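Local coordinates for protein tyrosine--tRNA ligase, mitochondrial (Coccidioides posadasii, PDB 5IJX) that probably charges mitochondrial tRNA(Tyr) with L-tyrosine at the expense of ATP, here represented by its tyrosine-binding class I catalytic part, at residues Ser36-Leu41 / Asp55-Leu60; Arg63-Phe68 / His96-Val101. All blocks are in the same frame, centred on the assembly; numbering follows the deposited sequence.

Contact 1: Ser36-Leu41 / Asp55-Leu60; sequences SFLSFL and DALDKL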
ATOM      1  N   SER A  36      30.954  13.137  24.252  1.00 77.51           N
ATOM      2  CA  SER A  36      29.829  13.117  23.332  1.00 74.98           C
ATOM      3  C   SER A  36      28.713  12.224  23.870  1.00 78.58           C
ATOM      4  O   SER A  36      28.916  11.392  24.759  1.00 80.45           O
ATOM      5  CB  SER A  36      30.268  12.625  21.952  1.00 77.22           C
ATOM      6  OG  SER A  36      30.498  11.226  21.961  1.00 79.93           O
ATOM      7  N   PHE A  37      27.517  12.403  23.308  1.00 76.66           N
ATOM      8  CA  PHE A  37      26.363  11.640  23.770  1.00 66.52           C
ATOM      9  C   PHE A  37      26.475  10.173  23.374  1.00 75.21           C
ATOM     10  O   PHE A  37      26.180   9.281  24.180  1.00 70.09           O
ATOM     11  CB  PHE A  37      25.082  12.256  23.212  1.00 65.30           C
ATOM     12  CG  PHE A  37      23.826  11.600  23.709  1.00 70.91           C
ATOM     13  CD1 PHE A  37      23.433  11.741  25.030  1.00 75.21           C
ATOM     14  CD2 PHE A  37      23.036  10.850  22.856  1.00 71.76           C
ATOM     15  CE1 PHE A  37      22.276  11.141  25.490  1.00 79.88           C
ATOM     16  CE2 PHE A  37      21.877  10.247  23.311  1.00 68.85           C
ATOM     17  CZ  PHE A  37      21.498  10.393  24.628  1.00 72.31           C
ATOM     18  N   LEU A  38      26.901   9.901  22.139  1.00 79.49           N
ATOM     19  CA  LEU A  38      27.046   8.518  21.696  1.00 75.96           C
ATOM     20  C   LEU A  38      28.091   7.786  22.528  1.00 78.91           C
ATOM     21  O   LEU A  38      27.858   6.664  22.992  1.00 83.71           O
ATOM     22  CB  LEU A  38      27.412   8.485  20.212  1.00 76.29           C
ATOM     23  CG  LEU A  38      27.442   7.105  19.558  1.00 72.75           C
ATOM     24  CD1 LEU A  38      26.065   6.455  19.595  1.00 71.32           C
ATOM     25  CD2 LEU A  38      27.947   7.213  18.129  1.00 75.31           C
ATOM     26  N   SER A  39      29.256   8.407  22.725  1.00 85.13           N
ATOM     27  CA  SER A  39      30.276   7.818  23.586  1.00 87.22           C
ATOM     28  C   SER A  39      29.703   7.471  24.955  1.00 94.37           C
ATOM     29  O   SER A  39      29.985   6.399  25.507  1.00 98.39           O
ATOM     30  CB  SER A  39      31.456   8.781  23.728  1.00 78.01           C
ATOM     31  OG  SER A  39      32.450   8.249  24.586  1.00 88.99           O
ATOM     32  N   PHE A  40      28.885   8.366  25.514  1.00 87.03           N
ATOM     33  CA  PHE A  40      28.278   8.106  26.815  1.00 77.92           C
ATOM     34  C   PHE A  40      27.363   6.889  26.757  1.00 83.63           C
ATOM     35  O   PHE A  40      27.469   5.980  27.589  1.00 88.62           O
ATOM     36  CB  PHE A  40      27.513   9.343  27.286  1.00 71.28           C
ATOM     37  CG  PHE A  40      26.753   9.134  28.561  1.00 72.32           C
ATOM     38  CD1 PHE A  40      27.420   8.981  29.764  1.00 75.72           C
ATOM     39  CD2 PHE A  40      25.370   9.100  28.557  1.00 81.12           C
ATOM     40  CE1 PHE A  40      26.720   8.791  30.939  1.00 79.73           C
ATOM     41  CE2 PHE A  40      24.664   8.912  29.729  1.00 86.74           C
ATOM     42  CZ  PHE A  40      25.340   8.757  30.921  1.00 87.87           C
ATOM     43  N   LEU A  41      26.455   6.850  25.775  1.00 73.71           N
ATOM     44  CA  LEU A  41      25.590   5.684  25.622  1.00 73.97           C
ATOM     45  C   LEU A  41      26.409   4.401  25.545  1.00 77.95           C
ATOM     46  O   LEU A  41      26.015   3.365  26.093  1.00 70.89           O
ATOM     47  CB  LEU A  41      24.715   5.826  24.373  1.00 67.90           C
ATOM     48  CG  LEU A  41      23.568   6.841  24.386  1.00 73.50           C
ATOM     49  CD1 LEU A  41      22.791   6.742  23.084  1.00 72.45           C
ATOM     50  CD2 LEU A  41      22.639   6.633  25.574  1.00 80.16           C
ATOM     51  N   ASP A  55      30.967   7.099  13.659  1.00 74.08           N
ATOM     52  CA  ASP A  55      31.517   8.435  13.864  1.00 72.42           C
ATOM     53  C   ASP A  55      30.658   9.503  13.199  1.00 68.53           C
ATOM     54  O   ASP A  55      30.586  10.636  13.691  1.00 79.18           O
ATOM     55  CB  ASP A  55      32.950   8.502  13.335  1.00 79.68           C
ATOM     56  CG  ASP A  55      33.902   7.614  14.116  1.00 92.41           C
ATOM     57  OD1 ASP A  55      34.965   7.252  13.570  1.00105.60           O
ATOM     58  OD2 ASP A  55      33.584   7.275  15.276  1.00 87.13           O
ATOM     59  N   ALA A  56      30.002   9.167  12.087  1.00 67.10           N
ATOM     60  CA  ALA A  56      29.079  10.110  11.463  1.00 72.02           C
ATOM     61  C   ALA A  56      27.906  10.421  12.384  1.00 70.64           C
ATOM     62  O   ALA A  56      27.446  11.566  12.452  1.00 69.32           O
ATOM     63  CB  ALA A  56      28.578   9.554  10.130  1.00 72.31           C
ATOM     64  N   LEU A  57      27.405   9.410  13.100  1.00 75.32           N
ATOM     65  CA  LEU A  57      26.296   9.635  14.022  1.00 70.91           C
ATOM     66  C   LEU A  57      26.746  10.443  15.232  1.00 65.92           C
ATOM     67  O   LEU A  57      26.049  11.373  15.659  1.00 65.44           O
ATOM     68  CB  LEU A  57      25.700   8.298  14.460  1.00 59.93           C
ATOM     69  CG  LEU A  57      24.647   8.363  15.571  1.00 57.44           C
ATOM     70  CD1 LEU A  57      23.509   9.306  15.197  1.00 59.05           C
ATOM     71  CD2 LEU A  57      24.113   6.970  15.878  1.00 60.57           C
ATOM     72  N   ASP A  58      27.898  10.093  15.808  1.00 64.64           N
ATOM     73  CA  ASP A  58      28.472  10.914  16.868  1.00 73.73           C
ATOM     74  C   ASP A  58      28.565  12.370  16.424  1.00 71.99           C
ATOM     75  O   ASP A  58      28.186  13.290  17.161  1.00 72.24           O
ATOM     76  CB  ASP A  58      29.853  10.373  17.247  1.00 74.62           C
ATOM     77  CG  ASP A  58      30.276  10.775  18.644  1.00 82.78           C
ATOM     78  OD1 ASP A  58      29.420  11.263  19.413  1.00 93.44           O
ATOM     79  OD2 ASP A  58      31.464  10.590  18.980  1.00 79.48           O
ATOM     80  N   LYS A  59      29.055  12.588  15.202  1.00 60.62           N
ATOM     81  CA  LYS A  59      29.138  13.934  14.645  1.00 60.67           C
ATOM     82  C   LYS A  59      27.765  14.590  14.586  1.00 73.14           C
ATOM     83  O   LYS A  59      27.597  15.745  14.994  1.00 75.55           O
ATOM     84  CB  LYS A  59      29.766  13.867  13.252  1.00 64.55           C
ATOM     85  CG  LYS A  59      30.068  15.213  12.619  1.00 66.76           C
ATOM     86  CD  LYS A  59      30.823  15.034  11.305  1.00 65.03           C
ATOM     87  CE  LYS A  59      29.897  15.118  10.109  1.00 74.61           C
ATOM     88  NZ  LYS A  59      30.517  14.560   8.871  1.00 87.80           N
ATOM     89  N   LEU A  60      26.769  13.867  14.071  1.00 75.60           N
ATOM     90  CA  LEU A  60      25.419  14.410  13.970  1.00 66.61           C
ATOM     91  C   LEU A  60      24.918  14.880  15.329  1.00 62.56           C
ATOM     92  O   LEU A  60      24.524  16.039  15.496  1.00 62.27           O
ATOM     93  CB  LEU A  60      24.477  13.353  13.390  1.00 70.23           C
ATOM     94  CG  LEU A  60      22.988  13.719  13.377  1.00 64.93           C
ATOM     95  CD1 LEU A  60      22.712  14.824  12.368  1.00 74.78           C
ATOM     96  CD2 LEU A  60      22.143  12.496  13.081  1.00 65.22           C
TER

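Contact 2: Arg63-Phe68 / His96-Val101; sequences RKRVGF and HGLKAV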
ATOM      1  N   ARG A  63      26.740  17.920  16.710  1.00 71.93           N
ATOM      2  CA  ARG A  63      26.544  19.164  15.977  1.00 80.93           C
ATOM      3  C   ARG A  63      25.086  19.601  15.880  1.00 80.22           C
ATOM      4  O   ARG A  63      24.827  20.739  15.473  1.00 80.01           O
ATOM      5  CB  ARG A  63      27.094  19.035  14.552  1.00 87.64           C
ATOM      6  CG  ARG A  63      28.601  19.148  14.417  1.00101.40           C
ATOM      7  CD  ARG A  63      28.949  19.845  13.110  1.00120.41           C
ATOM      8  NE  ARG A  63      30.317  19.583  12.671  1.00133.44           N
ATOM      9  CZ  ARG A  63      30.717  19.629  11.403  1.00141.13           C
ATOM     10  NH1 ARG A  63      29.854  19.915  10.434  1.00139.30           N
ATOM     11  NH2 ARG A  63      31.981  19.379  11.097  1.00147.74           N
ATOM     12  N   LYS A  64      24.130  18.744  16.231  1.00 79.59           N
ATOM     13  CA  LYS A  64      22.738  19.009  15.894  1.00 67.41           C
ATOM     14  C   LYS A  64      21.822  18.445  16.969  1.00 72.55           C
ATOM     15  O   LYS A  64      21.984  17.295  17.386  1.00 77.54           O
ATOM     16  CB  LYS A  64      22.402  18.399  14.530  1.00 64.93           C
ATOM     17  CG  LYS A  64      21.081  18.844  13.945  1.00 65.91           C
ATOM     18  CD  LYS A  64      20.934  18.315  12.529  1.00 70.16           C
ATOM     19  CE  LYS A  64      19.704  18.877  11.840  1.00 76.82           C
ATOM     20  NZ  LYS A  64      19.652  18.482  10.405  1.00 78.82           N
ATOM     21  N   ARG A  65      20.858  19.260  17.405  1.00 72.85           N
ATOM     22  CA  ARG A  65      19.868  18.847  18.401  1.00 68.51           C
ATOM     23  C   ARG A  65      18.795  18.020  17.693  1.00 70.19           C
ATOM     24  O   ARG A  65      17.694  18.486  17.393  1.00 75.23           O
ATOM     25  CB  ARG A  65      19.273  20.065  19.097  1.00 64.63           C
ATOM     26  CG  ARG A  65      18.476  19.749  20.357  1.00 60.81           C
ATOM     27  CD  ARG A  65      17.753  20.986  20.880  1.00 62.56           C
ATOM     28  NE  ARG A  65      18.675  22.021  21.350  1.00 73.85           N
ATOM     29  CZ  ARG A  65      19.042  22.197  22.618  1.00 79.01           C
ATOM     30  NH1 ARG A  65      18.571  21.409  23.578  1.00 80.32           N
ATOM     31  NH2 ARG A  65      19.884  23.172  22.933  1.00 75.22           N
ATOM     32  N   VAL A  66      19.131  16.757  17.427  1.00 72.14           N
ATOM     33  CA  VAL A  66      18.281  15.877  16.630  1.00 67.57           C
ATOM     34  C   VAL A  66      17.280  15.155  17.523  1.00 69.59           C
ATOM     35  O   VAL A  66      17.269  15.342  18.745  1.00 77.89           O
ATOM     36  CB  VAL A  66      19.123  14.863  15.833  1.00 67.58           C
ATOM     37  CG1 VAL A  66      20.025  15.584  14.840  1.00 72.29           C
ATOM     38  CG2 VAL A  66      19.941  13.979  16.768  1.00 62.24           C
ATOM     39  N   GLY A  67      16.441  14.321  16.915  1.00 69.71           N
ATOM     40  CA  GLY A  67      15.414  13.593  17.636  1.00 66.67           C
ATOM     41  C   GLY A  67      15.602  12.093  17.515  1.00 60.19           C
ATOM     42  O   GLY A  67      16.135  11.595  16.522  1.00 63.89           O
ATOM     43  N   PHE A  68      15.152  11.376  18.541  1.00 58.95           N
ATOM     44  CA  PHE A  68      15.219   9.924  18.601  1.00 56.16           C
ATOM     45  C   PHE A  68      13.809   9.372  18.758  1.00 59.59           C
ATOM     46  O   PHE A  68      12.919  10.052  19.279  1.00 65.92           O
ATOM     47  CB  PHE A  68      16.092   9.450  19.778  1.00 64.83           C
ATOM     48  CG  PHE A  68      17.498   9.991  19.759  1.00 69.96           C
ATOM     49  CD1 PHE A  68      18.578   9.140  19.597  1.00 62.68           C
ATOM     50  CD2 PHE A  68      17.740  11.346  19.911  1.00 74.45           C
ATOM     51  CE1 PHE A  68      19.870   9.632  19.579  1.00 62.32           C
ATOM     52  CE2 PHE A  68      19.028  11.842  19.891  1.00 73.75           C
ATOM     53  CZ  PHE A  68      20.095  10.985  19.726  1.00 61.40           C
ATOM     54  N   HIS A  96      19.018  15.034  28.025  1.00 70.11           N
ATOM     55  CA  HIS A  96      20.166  15.725  27.457  1.00 67.34           C
ATOM     56  C   HIS A  96      19.757  16.804  26.459  1.00 71.18           C
ATOM     57  O   HIS A  96      20.613  17.318  25.731  1.00 76.33           O
ATOM     58  CB  HIS A  96      21.125  14.723  26.803  1.00 74.99           C
ATOM     59  CG  HIS A  96      22.058  14.063  27.775  1.00 81.81           C
ATOM     60  ND1 HIS A  96      23.398  14.377  27.852  1.00 88.90           N
ATOM     61  CD2 HIS A  96      21.841  13.113  28.715  1.00 78.46           C
ATOM     62  CE1 HIS A  96      23.968  13.649  28.796  1.00 81.12           C
ATOM     63  NE2 HIS A  96      23.045  12.875  29.336  1.00 75.33           N
ATOM     64  N   GLY A  97      18.478  17.172  26.424  1.00 71.41           N
ATOM     65  CA  GLY A  97      18.005  18.213  25.539  1.00 79.92           C
ATOM     66  C   GLY A  97      17.663  17.758  24.141  1.00 72.71           C
ATOM     67  O   GLY A  97      17.204  18.578  23.335  1.00 75.23           O
ATOM     68  N   LEU A  98      17.874  16.486  23.824  1.00 73.56           N
ATOM     69  CA  LEU A  98      17.495  15.939  22.532  1.00 71.92           C
ATOM     70  C   LEU A  98      16.045  15.480  22.573  1.00 68.67           C
ATOM     71  O   LEU A  98      15.515  15.129  23.631  1.00 72.43           O
ATOM     72  CB  LEU A  98      18.412  14.774  22.155  1.00 65.25           C
ATOM     73  CG  LEU A  98      19.852  15.187  21.844  1.00 68.05           C
ATOM     74  CD1 LEU A  98      20.821  14.046  22.095  1.00 66.65           C
ATOM     75  CD2 LEU A  98      19.962  15.674  20.406  1.00 78.04           C
ATOM     76  N   LYS A  99      15.401  15.498  21.410  1.00 67.19           N
ATOM     77  CA  LYS A  99      13.992  15.139  21.330  1.00 68.52           C
ATOM     78  C   LYS A  99      13.819  13.631  21.444  1.00 64.79           C
ATOM     79  O   LYS A  99      14.566  12.856  20.840  1.00 63.11           O
ATOM     80  CB  LYS A  99      13.381  15.637  20.020  1.00 72.55           C
ATOM     81  CG  LYS A  99      11.869  15.459  19.962  1.00 72.46           C
ATOM     82  CD  LYS A  99      11.254  16.147  18.753  1.00 71.49           C
ATOM     83  CE  LYS A  99       9.739  16.222  18.882  1.00 75.72           C
ATOM     84  NZ  LYS A  99       9.100  16.843  17.688  1.00 81.75           N
ATOM     85  N   ALA A 100      12.823  13.221  22.225  1.00 65.14           N
ATOM     86  CA  ALA A 100      12.513  11.815  22.441  1.00 59.56           C
ATOM     87  C   ALA A 100      11.062  11.555  22.068  1.00 59.74           C
ATOM     88  O   ALA A 100      10.153  12.230  22.569  1.00 65.76           O
ATOM     89  CB  ALA A 100      12.765  11.411  23.894  1.00 63.10           C
ATOM     90  N   VAL A 101      10.852  10.576  21.193  1.00 61.98           N
ATOM     91  CA  VAL A 101       9.529  10.216  20.699  1.00 58.06           C
ATOM     92  C   VAL A 101       9.290   8.747  21.012  1.00 62.89           C
ATOM     93  O   VAL A 101       9.983   7.872  20.477  1.00 62.80           O
ATOM     94  CB  VAL A 101       9.393  10.479  19.191  1.00 60.51           C
ATOM     95  CG1 VAL A 101       8.090   9.899  18.660  1.00 65.63           C
ATOM     96  CG2 VAL A 101       9.465  11.969  18.902  1.00 66.45           C
TER

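Contact 1: Ser36-Leu41 / Asp55-Leu60
The hydroxyl of S36 is gripped from two directions. It donates to D58 on helix 54-63, with OG 2.8 Å from D58 OD1, and it accepts the backbone N-H of S39, whose N lies 3.2 Å from S36 OG with an angle of 155° at the hydrogen. The second bond makes S36 the N-cap of helix 37-43. Its first torsion, 74°, sets OG between the backbone N and the carbonyl carbon and so turns the hydroxyl back over the first turn of the helix. D58 meets it through the syn lone pair of OD1, the one on the side of the other carboxylate oxygen. That other oxygen, OD2, forms a salt bridge with R54 one turn earlier on the same helix, so the carboxylate is held through both oxygens.

L38 supplies the apolar half of the contact. With CG anti to the backbone N, its side chain reaches toward helix 54-63 and meets that of D58 at a slant, CB lying 3.5 Å from D58 OD1 and CD2 3.8 Å from D58 CB. The other methyl, L38 CD1, approaches L57 CD2 at 4.2 Å, a looser touch, and L57 continues the apolar layer onto Y279 and I281 of strand 279-283. The two short helical segments run at 120° to each other, their axes 9.4 Å apart at closest approach, and the nearest CA pair is L38 with D58.

The contact illustrates how an N-cap can double as a tertiary link: one serine hydroxyl both caps the start of a helix and ties it to a neighbour. The negative charge of D58 also lies near the N-terminus of helix 37-43, where it would probably interact favourably with the helix dipole, while R54 should help keep the carboxylate ionised.

Contact 2: Arg63-Phe68 / His96-Val101
R65 reaches across to G97, its NH1 hydrogen-bonding to G97 O at 3.2 Å; the oxygen lies near the guanidinium plane, while NH1 stands above the carbonyl plane, 35° out of it. The bend at chi3 (-66°) curls the chain toward this oxygen. NH2 of the same group binds A18 O. G97 itself, with positive phi, closes helix 84-95 in a Schellman motif, so the arginine meets the turn leading out of that helix. At V66 the backbone pairing begins, K99 N donating to V66 O at 3.3 Å, while V66 CG2 packs alongside L98 CD2. G67 sits opposite K99 and adds a CA-H...O contact to K99 O. F68 straddles A100 in parallel register: F68 N is 2.8 Å from K99 O, and F68 O accepts V101 N at 2.9 Å. The F68 side chain slants across L98, with CE2 3.6 Å from L98 CD1, and continues onto L90 and A93 of helix 84-95. Strand 67-72 is bonded on its other side to strand 233-239. With helix 84-95 joining the two parallel strands, this is a beta-alpha-beta crossover, the building unit of the Rossmann fold of class I aminoacyl-tRNA synthetases.

The two contacts follow one another in the sequence, yet their centres lie only 12 Å apart and they share a seam of aromatic and aliphatic side chains. F37, which takes little part in contact 1, is its main member: CE1 lies 3.7 Å from H96 CG, and the ring also touches L98 and F68. L60 adds a second link, its CD1 3.7 Å from V66 CG1, near the point where helix 54-63 leads into strand 67-72. The helix pair thus packs against the start of the parallel strands. Farther along, those strands reach the tyrosine pocket, contributing Y69, G71, V72 and L103; the V101 side chain is about 9 Å from the bound tyrosine.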